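Local coordinates for protein putative glycyl-glycine endopeptidase lytM (Ruminococcus gnavus, PDB 3NYY) that probably acts as a metalloendopeptidase of the M23 family, a group that cuts peptide links in bacterial cell walls, at residues Y93-Q98 with P236-A241; D105-V110 with T128-E133. One frame throughout, in Å; residues are numbered along the deposited sequence. Where two conformers were deposited one is given.

How the contacts relate
Contact 1 is the buried one, and contact 2 is partly buried. Contact 1 sets the loop 93-98 against the end of helix 235-240 and uses apolar groups and carbonyl oxygens, with no hydrogen bond across. Contact 2 adds the short strand 107-108 to strand 128-132, and backbone bonds and waters do most of the work. Their centres lie about 11 Å apart. Contact 2 is nested inside the chain loop closed by contact 1. They meet where Leu238 CD1 comes 3.6 Å from Thr128 CG2, while Tyr109 OH packs against Leu238 O and Arg239 CD. Residues of both contacts also reach the second subunit, where Arg239 of one copy pairs with Glu133 of the other.

Contact 1 (Y93-Q98 with P236-A241); sequences YFPIPQ and PVLRYA
Phe94 packs against the last turn of helix 235-240, next to the beta-sheet of the M23 peptidase fold. Its CB lies 3.3 Å from Ala241 O. Its ring turns an edge to the helix, and Leu238 O lies near the ring plane, 3.6 Å from CD1. The slightly positive rim of the ring thus faces a carbonyl oxygen. CG of Phe94 is anti to the backbone N (chi1 -166°), which swings the ring to the Leu238 side of the helix end. There CE1 meets Leu238 CD2 at 3.9 Å, with the two side chains crossing at about a right angle. Ala241 CB points toward the loop and sits 3.8 Å from Phe94 N.

Pro95 carries the contact on. Its CD lies over one face of the Phe94 ring, displaced toward the rim. The same carbon touches Leu238 CD2, so this methyl is held by both loop residues.

The next shell fixes both sides. Through the backbone, Phe94 is hydrogen-bonded to Ala244 and Pro95 to Val143. Arg245 NE binds Ile96 O, an oxygen that also lies at the edge of the Phe94 ring. Leu238 continues into the core against Leu219, Thr128 and Ile130. The helix end itself is held by Ala241 N, bonded to Val237 O at 3.0 Å and only weakly to Leu238 O. The contact therefore joins the loop after helix 77-88 to the helix end, and Pro95 also touches the sheet directly at Ile130 and Leu217. Its tightest carbon pair is Pro95 CD to Leu238 CD2, at 3.5 Å.

Contact 2 (D105-V110 with T128-E133); sequences DKISYV and TDIMAE
Met131 O, a backbone oxygen of a selenomethionine, is gripped from strand 107-108. Ser108 N donates to it at 3.1 Å, in the carbonyl plane and on a lone pair. Ile107 CA adds a CA-H...O contact at 3.2 Å, and a water donates a further, weak hydrogen bond. This is an antiparallel beta ladder at the sheet of the M23 fold. Ser108 and Met131 form its hydrogen-bonded pair, and Ile107 faces Ala132 in a non-hydrogen-bonded one. The return bond is shorter: Met131 N reaches Ser108 O at 2.8 Å, nearly in line with the C=O. At one end Glu133 N donates to Lys106 O from above the carbonyl plane.

Beyond Tyr109 the two backbones draw apart, and waters bridge them. One water joins Val110 N to Asp129 O, and another joins Asp129 N to Val110 O.

The apolar side holds Ile107, Tyr109 and Ile130. Ile130 CG2 approaches Ile107 CB to 3.8 Å, in one of two conformers of Ile107. Tyr109 has CG between the backbone N and the carbonyl carbon (chi1 65°), which leads its ring off to Leu238 and Arg239 of helix 235-240. On the way the ring passes Thr128 obliquely, with Tyr109 CD2 3.8 Å from Thr128 CG2.

Asp129 ends the His-x-x-x-Asp signature of the family, whose aspartate binds the zinc in relatives. Here its OD1 is hydrogen-bonded to His218 ND1. Glu133 OE2 makes a salt bridge to Arg239 of the second subunit. Glu133 OE1 accepts from the water near Met131 O, at 3.2 Å from the water oxygen.

Contact 1 (Y93-Q98 with P236-A241)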
loop_
_atom_site.group_PDB
_atom_site.type_symbol
_atom_site.label_atom_id
_atom_site.label_comp_id
_atom_site.label_asym_id
_atom_site.label_seq_id
_atom_site.Cartn_x
_atom_site.Cartn_y
_atom_site.Cartn_z
ATOM N N TYR A 93 17.944 -7.709 -7.940
ATOM C CA TYR A 93 16.868 -8.451 -7.298
ATOM C C TYR A 93 15.905 -7.555 -6.503
ATOM O O TYR A 93 16.296 -6.506 -5.969
ATOM C CB TYR A 93 17.455 -9.472 -6.332
ATOM C CG TYR A 93 18.193 -10.617 -6.925
ATOM C CD1 TYR A 93 17.526 -11.573 -7.689
ATOM C CD2 TYR A 93 19.559 -10.803 -6.670
ATOM C CE1 TYR A 93 18.197 -12.656 -8.211
ATOM C CE2 TYR A 93 20.229 -11.889 -7.166
ATOM C CZ TYR A 93 19.558 -12.812 -7.945
ATOM O OH TYR A 93 20.207 -13.949 -8.436
ATOM N N PHE A 94 14.643 -7.980 -6.482
ATOM C CA PHE A 94 13.662 -7.498 -5.517
ATOM C C PHE A 94 14.209 -7.875 -4.112
ATOM O O PHE A 94 14.933 -8.858 -3.970
ATOM C CB PHE A 94 12.360 -8.247 -5.802
ATOM C CG PHE A 94 11.150 -7.655 -5.123
ATOM C CD1 PHE A 94 10.568 -6.495 -5.606
ATOM C CD2 PHE A 94 10.569 -8.299 -4.038
ATOM C CE1 PHE A 94 9.482 -5.951 -4.993
ATOM C CE2 PHE A 94 9.448 -7.759 -3.396
ATOM C CZ PHE A 94 8.927 -6.579 -3.859
ATOM N N PRO A 95 13.890 -7.100 -3.054
ATOM C CA PRO A 95 14.476 -7.369 -1.744
ATOM C C PRO A 95 13.912 -8.566 -0.964
ATOM O O PRO A 95 14.515 -8.967 0.031
ATOM C CB PRO A 95 14.202 -6.070 -0.995
ATOM C CG PRO A 95 12.959 -5.546 -1.625
ATOM C CD PRO A 95 13.166 -5.831 -3.072
ATOM N N ILE A 96 12.784 -9.110 -1.409
ATOM C CA ILE A 96 12.166 -10.249 -0.716
ATOM C C ILE A 96 12.249 -11.474 -1.625
ATOM O O ILE A 96 11.748 -11.442 -2.755
ATOM C CB ILE A 96 10.722 -10.020 -0.345
ATOM C CG1 ILE A 96 10.514 -8.669 0.345
ATOM C CG2 ILE A 96 10.241 -11.171 0.615
ATOM C CD1 ILE A 96 11.419 -8.382 1.551
ATOM N N PRO A 97 12.897 -12.549 -1.146
ATOM C CA PRO A 97 12.972 -13.760 -1.947
ATOM C C PRO A 97 11.639 -14.426 -2.150
ATOM O O PRO A 97 10.688 -14.168 -1.384
ATOM C CB PRO A 97 13.888 -14.690 -1.116
ATOM C CG PRO A 97 14.648 -13.835 -0.240
ATOM C CD PRO A 97 13.705 -12.671 0.081
ATOM N N GLN A 98 11.557 -15.274 -3.177
ATOM C CA GLN A 98 10.398 -16.165 -3.330
ATOM C C GLN A 98 10.742 -17.482 -2.623
ATOM O O GLN A 98 11.914 -17.892 -2.534
ATOM C CB GLN A 98 10.021 -16.384 -4.796
ATOM C CG GLN A 98 11.128 -16.863 -5.698
ATOM C CD GLN A 98 10.618 -17.178 -7.122
ATOM O OE1 GLN A 98 9.782 -18.065 -7.298
ATOM N NE2 GLN A 98 11.141 -16.463 -8.129
ATOM N N PRO A 236 8.924 2.676 -8.372
ATOM C CA PRO A 236 9.059 2.188 -9.763
ATOM C C PRO A 236 10.195 1.184 -10.007
ATOM O O PRO A 236 9.999 0.190 -10.756
ATOM C CB PRO A 236 9.199 3.500 -10.575
ATOM C CG PRO A 236 8.460 4.539 -9.687
ATOM C CD PRO A 236 8.889 4.144 -8.302
ATOM N N VAL A 237 11.336 1.383 -9.355
ATOM C CA VAL A 237 12.437 0.394 -9.461
ATOM C C VAL A 237 12.065 -0.938 -8.801
ATOM O O VAL A 237 12.391 -1.999 -9.299
ATOM C CB VAL A 237 13.774 0.966 -9.038
ATOM C CG1 VAL A 237 13.918 1.111 -7.514
ATOM C CG2 VAL A 237 14.987 0.114 -9.603
ATOM N N LEU A 238 11.243 -0.889 -7.742
ATOM C CA LEU A 238 10.755 -2.123 -7.136
ATOM C C LEU A 238 9.854 -2.854 -8.104
ATOM O O LEU A 238 9.967 -4.072 -8.221
ATOM C CB LEU A 238 10.011 -1.873 -5.826
ATOM C CG LEU A 238 10.886 -1.584 -4.623
ATOM C CD1 LEU A 238 10.105 -0.974 -3.461
ATOM C CD2 LEU A 238 11.658 -2.892 -4.129
ATOM N N ARG A 239 8.951 -2.121 -8.787
ATOM C CA ARG A 239 8.072 -2.738 -9.790
ATOM C C ARG A 239 8.866 -3.359 -10.903
ATOM O O ARG A 239 8.545 -4.449 -11.379
ATOM C CB ARG A 239 7.094 -1.723 -10.374
ATOM C CG ARG A 239 6.053 -1.257 -9.397
ATOM C CD ARG A 239 5.137 -2.352 -8.940
ATOM N NE ARG A 239 4.585 -3.182 -10.007
ATOM C CZ ARG A 239 3.444 -2.961 -10.645
ATOM N NH1 ARG A 239 2.687 -1.890 -10.375
ATOM N NH2 ARG A 239 3.039 -3.846 -11.557
ATOM N N TYR A 240 9.946 -2.683 -11.300
ATOM C CA TYR A 240 10.857 -3.188 -12.336
ATOM C C TYR A 240 11.546 -4.487 -11.921
ATOM O O TYR A 240 11.720 -5.390 -12.756
ATOM C CB TYR A 240 11.868 -2.087 -12.692
ATOM C CG TYR A 240 13.202 -2.494 -13.251
ATOM C CD1 TYR A 240 13.382 -2.636 -14.619
ATOM C CD2 TYR A 240 14.286 -2.673 -12.418
ATOM C CE1 TYR A 240 14.624 -2.973 -15.131
ATOM C CE2 TYR A 240 15.522 -3.035 -12.896
ATOM C CZ TYR A 240 15.682 -3.175 -14.270
ATOM O OH TYR A 240 16.918 -3.523 -14.754
ATOM N N ALA A 241 11.866 -4.606 -10.640
ATOM C CA ALA A 241 12.497 -5.790 -10.093
ATOM C C ALA A 241 11.527 -6.854 -9.567
ATOM O O ALA A 241 11.980 -7.875 -9.078
ATOM C CB ALA A 241 13.413 -5.363 -8.942
#

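Contact 2 (D105-V110 with T128-E133)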
loop_
_atom_site.group_PDB
_atom_site.type_symbol
_atom_site.label_atom_id
_atom_site.label_comp_id
_atom_site.label_asym_id
_atom_site.label_seq_id
_atom_site.Cartn_x
_atom_site.Cartn_y
_atom_site.Cartn_z
ATOM N N ASP A 105 4.894 -16.719 0.662
ATOM C CA ASP A 105 5.899 -15.686 0.387
ATOM C C ASP A 105 5.296 -14.393 -0.155
ATOM O O ASP A 105 6.009 -13.565 -0.739
ATOM C CB ASP A 105 6.992 -16.226 -0.556
ATOM C CG ASP A 105 6.459 -16.582 -1.966
ATOM O OD1 ASP A 105 5.244 -16.417 -2.206
ATOM O OD2 ASP A 105 7.275 -17.040 -2.831
ATOM N N LYS A 106 4.002 -14.189 0.075
ATOM C CA LYS A 106 3.302 -13.043 -0.516
ATOM C C LYS A 106 3.601 -11.764 0.268
ATOM O O LYS A 106 3.744 -11.773 1.489
ATOM C CB LYS A 106 1.785 -13.259 -0.607
ATOM C CG LYS A 106 1.410 -14.277 -1.688
ATOM C CD LYS A 106 -0.044 -14.804 -1.511
ATOM C CE LYS A 106 -0.271 -16.152 -2.231
ATOM N NZ LYS A 106 0.559 -17.294 -1.688
ATOM N N ILE A 107 3.771 -10.695 -0.502
ATOM C CA ILE A 107 3.928 -9.354 0.041
ATOM C C ILE A 107 3.052 -8.408 -0.776
ATOM O O ILE A 107 2.586 -8.744 -1.875
ATOM C CB ILE A 107 5.409 -8.861 0.051
ATOM C CG1 ILE A 107 6.128 -9.096 -1.288
ATOM C CG2 ILE A 107 6.207 -9.566 1.171
ATOM C CD1 ILE A 107 5.661 -8.238 -2.455
ATOM N N SER A 108 2.839 -7.219 -0.245
ATOM C CA SER A 108 2.006 -6.207 -0.897
ATOM C C SER A 108 2.657 -4.869 -0.661
ATOM O O SER A 108 3.259 -4.666 0.393
ATOM C CB SER A 108 0.609 -6.166 -0.279
ATOM O OG SER A 108 -0.079 -7.385 -0.430
ATOM N N TYR A 109 2.557 -3.974 -1.650
ATOM C CA TYR A 109 3.120 -2.641 -1.537
ATOM C C TYR A 109 2.485 -1.723 -2.559
ATOM O O TYR A 109 2.038 -2.175 -3.632
ATOM C CB TYR A 109 4.636 -2.653 -1.688
ATOM C CG TYR A 109 5.171 -3.082 -3.043
ATOM C CD1 TYR A 109 5.256 -4.411 -3.382
ATOM C CD2 TYR A 109 5.630 -2.128 -3.958
ATOM C CE1 TYR A 109 5.776 -4.809 -4.641
ATOM C CE2 TYR A 109 6.130 -2.515 -5.191
ATOM C CZ TYR A 109 6.219 -3.832 -5.507
ATOM O OH TYR A 109 6.723 -4.158 -6.758
ATOM N N VAL A 110 2.463 -0.438 -2.214
ATOM C CA VAL A 110 1.897 0.611 -3.055
ATOM C C VAL A 110 2.879 1.770 -3.161
ATOM O O VAL A 110 3.863 1.849 -2.419
ATOM C CB VAL A 110 0.545 1.141 -2.514
ATOM C CG1 VAL A 110 -0.538 0.055 -2.503
ATOM C CG2 VAL A 110 0.711 1.772 -1.138
ATOM N N THR A 128 9.262 3.088 0.354
ATOM C CA THR A 128 8.210 2.117 0.016
ATOM C C THR A 128 8.165 1.089 1.142
ATOM O O THR A 128 9.169 0.556 1.563
ATOM C CB THR A 128 8.465 1.439 -1.300
ATOM O OG1 THR A 128 8.585 2.441 -2.337
ATOM C CG2 THR A 128 7.325 0.440 -1.665
ATOM N N ASP A 129 6.963 0.849 1.645
ATOM C CA ASP A 129 6.697 -0.147 2.690
ATOM C C ASP A 129 6.198 -1.440 2.094
ATOM O O ASP A 129 5.134 -1.491 1.487
ATOM C CB ASP A 129 5.732 0.428 3.711
ATOM C CG ASP A 129 6.331 1.616 4.446
ATOM O OD1 ASP A 129 7.526 1.553 4.751
ATOM O OD2 ASP A 129 5.650 2.638 4.621
ATOM N N ILE A 130 7.003 -2.483 2.214
ATOM C CA ILE A 130 6.687 -3.773 1.652
ATOM C C ILE A 130 6.098 -4.641 2.793
ATOM O O ILE A 130 6.811 -5.080 3.732
ATOM C CB ILE A 130 7.879 -4.386 1.015
ATOM C CG1 ILE A 130 8.377 -3.522 -0.148
ATOM C CG2 ILE A 130 7.522 -5.785 0.506
ATOM C CD1 ILE A 130 9.757 -3.931 -0.645
HETATM N N MSE A 131 4.791 -4.879 2.696
HETATM C CA MSE A 131 4.012 -5.474 3.769
HETATM C C MSE A 131 3.983 -6.967 3.720
HETATM O O MSE A 131 3.771 -7.568 2.664
HETATM C CB MSE A 131 2.574 -4.928 3.799
HETATM C CG MSE A 131 2.453 -3.389 3.687
HETATM SE SE MSE A 131 3.174 -2.395 5.137
HETATM C CE MSE A 131 2.397 -0.628 4.795
ATOM N N ALA A 132 4.241 -7.587 4.881
ATOM C CA ALA A 132 4.109 -9.047 5.007
ATOM C C ALA A 132 2.610 -9.503 4.939
ATOM O O ALA A 132 1.772 -8.971 5.669
ATOM C CB ALA A 132 4.681 -9.514 6.352
ATOM N N GLU A 133 2.338 -10.522 4.114
ATOM C CA GLU A 133 1.074 -11.265 4.103
ATOM C C GLU A 133 0.938 -12.054 5.422
ATOM O O GLU A 133 -0.057 -11.938 6.126
ATOM C CB GLU A 133 1.059 -12.258 2.927
ATOM C CG GLU A 133 -0.244 -13.117 2.813
ATOM C CD GLU A 133 -1.404 -12.392 2.138
ATOM O OE1 GLU A 133 -1.225 -11.285 1.572
ATOM O OE2 GLU A 133 -2.517 -12.950 2.175
HETATM O O HOH W 1 0.681 -8.690 1.892
HETATM O O HOH W 2 3.077 0.056 0.689
HETATM O O HOH W 3 4.828 2.397 0.164
#